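Long-range contact in probable acetyltransferases (Chromobacterium violaceum, PDB 3PZJ), which probably transfers an acetyl group from acetyl-CoA to its substrate as a GNAT-family acetyltransferase, perhaps to protein N-termini beginning with serine or alanine: residues A[141-149]-A[199-207]. Sequence-based numbering, arbitrary orientation.
Sequences VFLLLKTAF and SMLDGEWDA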
ATOM      1  N   VAL A 141      21.134   2.522   5.937  1.00 23.45           N
ATOM      2  CA  VAL A 141      19.838   3.122   5.735  1.00 21.97           C
ATOM      3  C   VAL A 141      19.952   4.504   4.989  1.00 23.20           C
ATOM      4  O   VAL A 141      19.216   4.803   4.031  1.00 23.39           O
ATOM      5  CB  VAL A 141      19.086   3.254   7.053  1.00 21.06           C
ATOM      6  CG1 VAL A 141      17.829   4.055   6.806  1.00 22.14           C
ATOM      7  CG2 VAL A 141      18.667   1.903   7.577  1.00 20.89           C
ATOM      8  N   PHE A 142      20.870   5.342   5.437  1.00 24.87           N
ATOM      9  CA  PHE A 142      21.138   6.620   4.755  1.00 24.20           C
ATOM     10  C   PHE A 142      21.412   6.419   3.272  1.00 23.59           C
ATOM     11  O   PHE A 142      20.887   7.186   2.469  1.00 23.07           O
ATOM     12  CB  PHE A 142      22.368   7.221   5.380  1.00 27.27           C
ATOM     13  CG  PHE A 142      22.849   8.456   4.719  1.00 32.56           C
ATOM     14  CD1 PHE A 142      22.411   9.676   5.140  1.00 38.43           C
ATOM     15  CD2 PHE A 142      23.870   8.398   3.763  1.00 38.94           C
ATOM     16  CE1 PHE A 142      22.913  10.851   4.557  1.00 38.56           C
ATOM     17  CE2 PHE A 142      24.358   9.542   3.190  1.00 40.55           C
ATOM     18  CZ  PHE A 142      23.879  10.768   3.593  1.00 42.47           C
ATOM     19  N   LEU A 143      22.160   5.384   2.894  1.00 23.92           N
ATOM     20  CA  LEU A 143      22.431   5.112   1.443  1.00 24.06           C
ATOM     21  C   LEU A 143      21.161   4.737   0.627  1.00 24.07           C
ATOM     22  O   LEU A 143      21.017   5.187  -0.533  1.00 23.24           O
ATOM     23  CB  LEU A 143      23.479   4.057   1.273  1.00 25.07           C
ATOM     24  CG  LEU A 143      24.881   4.424   1.627  1.00 26.13           C
ATOM     25  CD1 LEU A 143      25.813   3.145   1.695  1.00 29.94           C
ATOM     26  CD2 LEU A 143      25.403   5.458   0.597  1.00 30.49           C
ATOM     27  N   LEU A 144      20.185   4.030   1.253  1.00 23.42           N
ATOM     28  CA  LEU A 144      18.939   3.778   0.552  1.00 23.04           C
ATOM     29  C   LEU A 144      18.105   5.005   0.481  1.00 24.41           C
ATOM     30  O   LEU A 144      17.446   5.206  -0.542  1.00 24.60           O
ATOM     31  CB  LEU A 144      18.160   2.612   1.127  1.00 24.80           C
ATOM     32  CG  LEU A 144      18.726   1.202   0.952  1.00 24.64           C
ATOM     33  CD1 LEU A 144      17.695   0.206   1.385  1.00 27.17           C
ATOM     34  CD2 LEU A 144      19.224   0.875  -0.480  1.00 29.13           C
ATOM     35  N   LEU A 145      18.126   5.870   1.498  1.00 23.22           N
ATOM     36  CA  LEU A 145      17.365   7.134   1.384  1.00 23.84           C
ATOM     37  C   LEU A 145      17.971   8.000   0.253  1.00 23.70           C
ATOM     38  O   LEU A 145      17.247   8.454  -0.675  1.00 22.84           O
ATOM     39  CB  LEU A 145      17.379   7.846   2.731  1.00 24.81           C
ATOM     40  CG  LEU A 145      16.483   7.189   3.793  1.00 26.76           C
ATOM     41  CD1 LEU A 145      16.859   7.769   5.176  1.00 22.96           C
ATOM     42  CD2 LEU A 145      15.005   7.467   3.439  1.00 24.23           C
ATOM     43  N   LYS A 146      19.296   8.199   0.329  1.00 22.60           N
ATOM     44  CA  LYS A 146      19.989   9.023  -0.648  1.00 26.47           C
ATOM     45  C   LYS A 146      19.646   8.531  -2.027  1.00 25.07           C
ATOM     46  O   LYS A 146      19.277   9.313  -2.903  1.00 25.18           O
ATOM     47  CB  LYS A 146      21.490   8.944  -0.434  1.00 28.01           C
ATOM     48  CG  LYS A 146      22.340   9.838  -1.377  1.00 31.36           C
ATOM     49  CD  LYS A 146      23.798   9.420  -1.185  1.00 36.08           C
ATOM     50  CE  LYS A 146      24.772  10.440  -1.789  1.00 42.60           C
ATOM     51  NZ  LYS A 146      26.013  10.445  -0.931  1.00 47.05           N
ATOM     52  N   THR A 147      19.726   7.205  -2.204  1.00 23.81           N
ATOM     53  CA  THR A 147      19.538   6.612  -3.488  1.00 25.44           C
ATOM     54  C   THR A 147      18.126   6.804  -4.016  1.00 24.28           C
ATOM     55  O   THR A 147      17.924   7.061  -5.216  1.00 24.85           O
ATOM     56  CB  THR A 147      19.940   5.111  -3.493  1.00 24.78           C
ATOM     57  OG1 THR A 147      21.353   4.950  -3.174  1.00 25.37           O
ATOM     58  CG2 THR A 147      19.675   4.517  -4.844  1.00 28.31           C
ATOM     59  N   ALA A 148      17.145   6.640  -3.141  1.00 24.92           N
ATOM     60  CA  ALA A 148      15.761   6.790  -3.541  1.00 24.52           C
ATOM     61  C   ALA A 148      15.474   8.236  -3.969  1.00 25.99           C
ATOM     62  O   ALA A 148      14.798   8.484  -5.038  1.00 26.93           O
ATOM     63  CB  ALA A 148      14.798   6.340  -2.378  1.00 24.34           C
ATOM     64  N   PHE A 149      15.928   9.191  -3.183  1.00 23.18           N
ATOM     65  CA  PHE A 149      15.673  10.583  -3.544  1.00 25.80           C
ATOM     66  C   PHE A 149      16.430  10.974  -4.835  1.00 27.16           C
ATOM     67  O   PHE A 149      15.890  11.702  -5.689  1.00 28.05           O
ATOM     68  CB  PHE A 149      15.946  11.516  -2.339  1.00 23.91           C
ATOM     69  CG  PHE A 149      14.983  11.257  -1.188  1.00 24.58           C
ATOM     70  CD1 PHE A 149      13.619  11.444  -1.378  1.00 22.01           C
ATOM     71  CD2 PHE A 149      15.404  10.812   0.053  1.00 25.00           C
ATOM     72  CE1 PHE A 149      12.699  11.220  -0.390  1.00 21.89           C
ATOM     73  CE2 PHE A 149      14.462  10.561   1.075  1.00 23.85           C
ATOM     74  CZ  PHE A 149      13.135  10.735   0.876  1.00 25.53           C
ATOM     75  N   SER A 199       7.310   8.336   7.445  1.00 19.81           N
ATOM     76  CA  SER A 199       7.763   8.745   6.139  1.00 20.16           C
ATOM     77  C   SER A 199       8.762   9.853   6.159  1.00 21.62           C
ATOM     78  O   SER A 199       8.835  10.633   7.114  1.00 22.05           O
ATOM     79  CB  SER A 199       6.589   9.160   5.237  1.00 20.78           C
ATOM     80  OG  SER A 199       6.121  10.448   5.594  1.00 21.58           O
HETATM   81  N   MSE A 200       9.529   9.921   5.072  1.00 21.51           N
HETATM   82  CA  MSE A 200      10.484  10.989   4.816  1.00 20.33           C
HETATM   83  C   MSE A 200      10.272  11.503   3.392  1.00 21.42           C
HETATM   84  O   MSE A 200      10.395  10.756   2.423  1.00 21.64           O
HETATM   85  CB  MSE A 200      11.917  10.484   4.990  1.00 22.77           C
HETATM   86  CG  MSE A 200      12.905  11.066   3.992  1.00 26.16           C
HETATM   87 SE   MSE A 200      14.561  11.662   4.834  0.80 35.66          SE
HETATM   88  CE  MSE A 200      13.804  12.836   6.194  1.00 18.68           C
ATOM     89  N   LEU A 201       9.945  12.786   3.284  1.00 22.52           N
ATOM     90  CA  LEU A 201       9.593  13.403   2.052  1.00 22.01           C
ATOM     91  C   LEU A 201      10.836  13.963   1.411  1.00 22.14           C
ATOM     92  O   LEU A 201      11.847  14.241   2.095  1.00 22.82           O
ATOM     93  CB  LEU A 201       8.630  14.533   2.311  1.00 22.98           C
ATOM     94  CG  LEU A 201       7.305  14.247   2.999  1.00 21.05           C
ATOM     95  CD1 LEU A 201       6.375  15.430   2.859  1.00 27.70           C
ATOM     96  CD2 LEU A 201       6.640  12.991   2.350  1.00 19.36           C
ATOM     97  N   ASP A 202      10.756  14.199   0.106  1.00 23.67           N
ATOM     98  CA  ASP A 202      11.887  14.725  -0.612  1.00 25.97           C
ATOM     99  C   ASP A 202      12.344  16.069  -0.028  1.00 28.50           C
ATOM    100  O   ASP A 202      13.529  16.330   0.050  1.00 28.74           O
ATOM    101  CB  ASP A 202      11.668  14.785  -2.138  1.00 25.79           C
ATOM    102  CG  ASP A 202      10.415  15.516  -2.605  1.00 28.31           C
ATOM    103  OD1 ASP A 202       9.616  15.969  -1.799  1.00 27.28           O
ATOM    104  OD2 ASP A 202      10.230  15.612  -3.863  1.00 32.28           O
ATOM    105  N   GLY A 203      11.422  16.935   0.320  1.00 29.17           N
ATOM    106  CA  GLY A 203      11.808  18.215   0.884  1.00 31.33           C
ATOM    107  C   GLY A 203      12.430  18.121   2.250  1.00 31.59           C
ATOM    108  O   GLY A 203      13.222  18.997   2.611  1.00 31.78           O
ATOM    109  N   GLU A 204      12.129  17.069   2.984  1.00 29.68           N
ATOM    110  CA  GLU A 204      12.728  16.865   4.305  1.00 31.17           C
ATOM    111  C   GLU A 204      14.152  16.390   4.184  1.00 30.83           C
ATOM    112  O   GLU A 204      15.031  16.818   4.961  1.00 31.10           O
ATOM    113  CB  GLU A 204      11.898  15.863   5.119  1.00 30.73           C
ATOM    114  CG  GLU A 204      10.664  16.485   5.577  1.00 31.79           C
ATOM    115  CD  GLU A 204       9.593  15.500   6.032  1.00 32.70           C
ATOM    116  OE1 GLU A 204       9.658  14.231   5.899  1.00 24.98           O
ATOM    117  OE2 GLU A 204       8.647  16.058   6.550  1.00 35.77           O
ATOM    118  N   TRP A 205      14.377  15.581   3.156  1.00 30.58           N
ATOM    119  CA  TRP A 205      15.669  15.014   2.853  1.00 32.39           C
ATOM    120  C   TRP A 205      16.584  16.166   2.540  1.00 36.04           C
ATOM    121  O   TRP A 205      17.668  16.219   3.074  1.00 35.85           O
ATOM    122  CB  TRP A 205      15.606  14.049   1.665  1.00 31.68           C
ATOM    123  CG  TRP A 205      16.927  13.573   1.216  1.00 30.06           C
ATOM    124  CD1 TRP A 205      17.572  13.906   0.088  1.00 34.37           C
ATOM    125  CD2 TRP A 205      17.811  12.674   1.944  1.00 31.11           C
ATOM    126  NE1 TRP A 205      18.808  13.285   0.049  1.00 32.74           N
ATOM    127  CE2 TRP A 205      18.965  12.516   1.171  1.00 34.52           C
ATOM    128  CE3 TRP A 205      17.732  12.021   3.181  1.00 34.67           C
ATOM    129  CZ2 TRP A 205      20.041  11.714   1.581  1.00 35.32           C
ATOM    130  CZ3 TRP A 205      18.819  11.232   3.596  1.00 34.20           C
ATOM    131  CH2 TRP A 205      19.930  11.075   2.783  1.00 32.37           C
ATOM    132  N   ASP A 206      16.127  17.083   1.691  1.00 38.15           N
ATOM    133  CA  ASP A 206      16.926  18.303   1.403  1.00 41.74           C
ATOM    134  C   ASP A 206      17.440  19.017   2.642  1.00 43.63           C
ATOM    135  O   ASP A 206      18.617  19.406   2.681  1.00 43.54           O
ATOM    136  CB  ASP A 206      16.131  19.264   0.546  1.00 42.34           C
ATOM    137  CG  ASP A 206      15.915  18.739  -0.872  1.00 46.21           C
ATOM    138  OD1 ASP A 206      16.684  17.847  -1.334  1.00 50.33           O
ATOM    139  OD2 ASP A 206      14.949  19.200  -1.522  1.00 48.04           O
ATOM    140  N   ALA A 207      16.599  19.151   3.672  1.00 44.55           N
ATOM    141  CA  ALA A 207      17.002  19.832   4.920  1.00 46.91           C
ATOM    142  C   ALA A 207      17.820  18.979   5.924  1.00 47.61           C
ATOM    143  O   ALA A 207      18.042  17.761   5.743  1.00 47.01           O
ATOM    144  CB  ALA A 207      15.736  20.467   5.620  1.00 47.85           C
TER
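Trp205 lies as a knob in the hole formed by Phe142, Leu145, Lys146 and Phe149. Its five-membered ring forms an offset stack with the Phe149 ring, centroids 4.7 Å apart and planes 23° from parallel. Trp205 CB in turn sits over a face of the Phe149 ring, 3.9 Å from its centroid, a CH-pi contact. With Trp205 CG anti to the backbone N (chi1 173°), the indole extends across helix 135-150. Trp205 CZ3 meets Leu145 CB at 3.8 Å. Trp205 CZ2 rests 3.7 Å from Lys146 CB, and Trp205 CH2 reaches Phe142 CE1 at 3.5 Å. The packing joins a helix on one side of the mixed GNAT sheet to the end of strand 191-201 and the C-terminal helical turn. The Phe142 ring, oblique to the six-membered ring of Trp205, completes an aromatic cluster. Met200, a selenomethionine, adds a Met-aromatic contact, its SE placed obliquely 5.1 Å from the Phe149 centroid. The helical turn starts at the N-cap residue Leu201, whose N donates a nearly straight bond (169°) to Glu204 OE1, 3.0 Å away. Leu145 and Phe149 also touch Cys156 of strand 155-161. Glu204 forms a salt bridge with Arg183 of the second subunit, and Asp202 OD1 is hydrogen-bonded to Gln184 NE2 of that subunit.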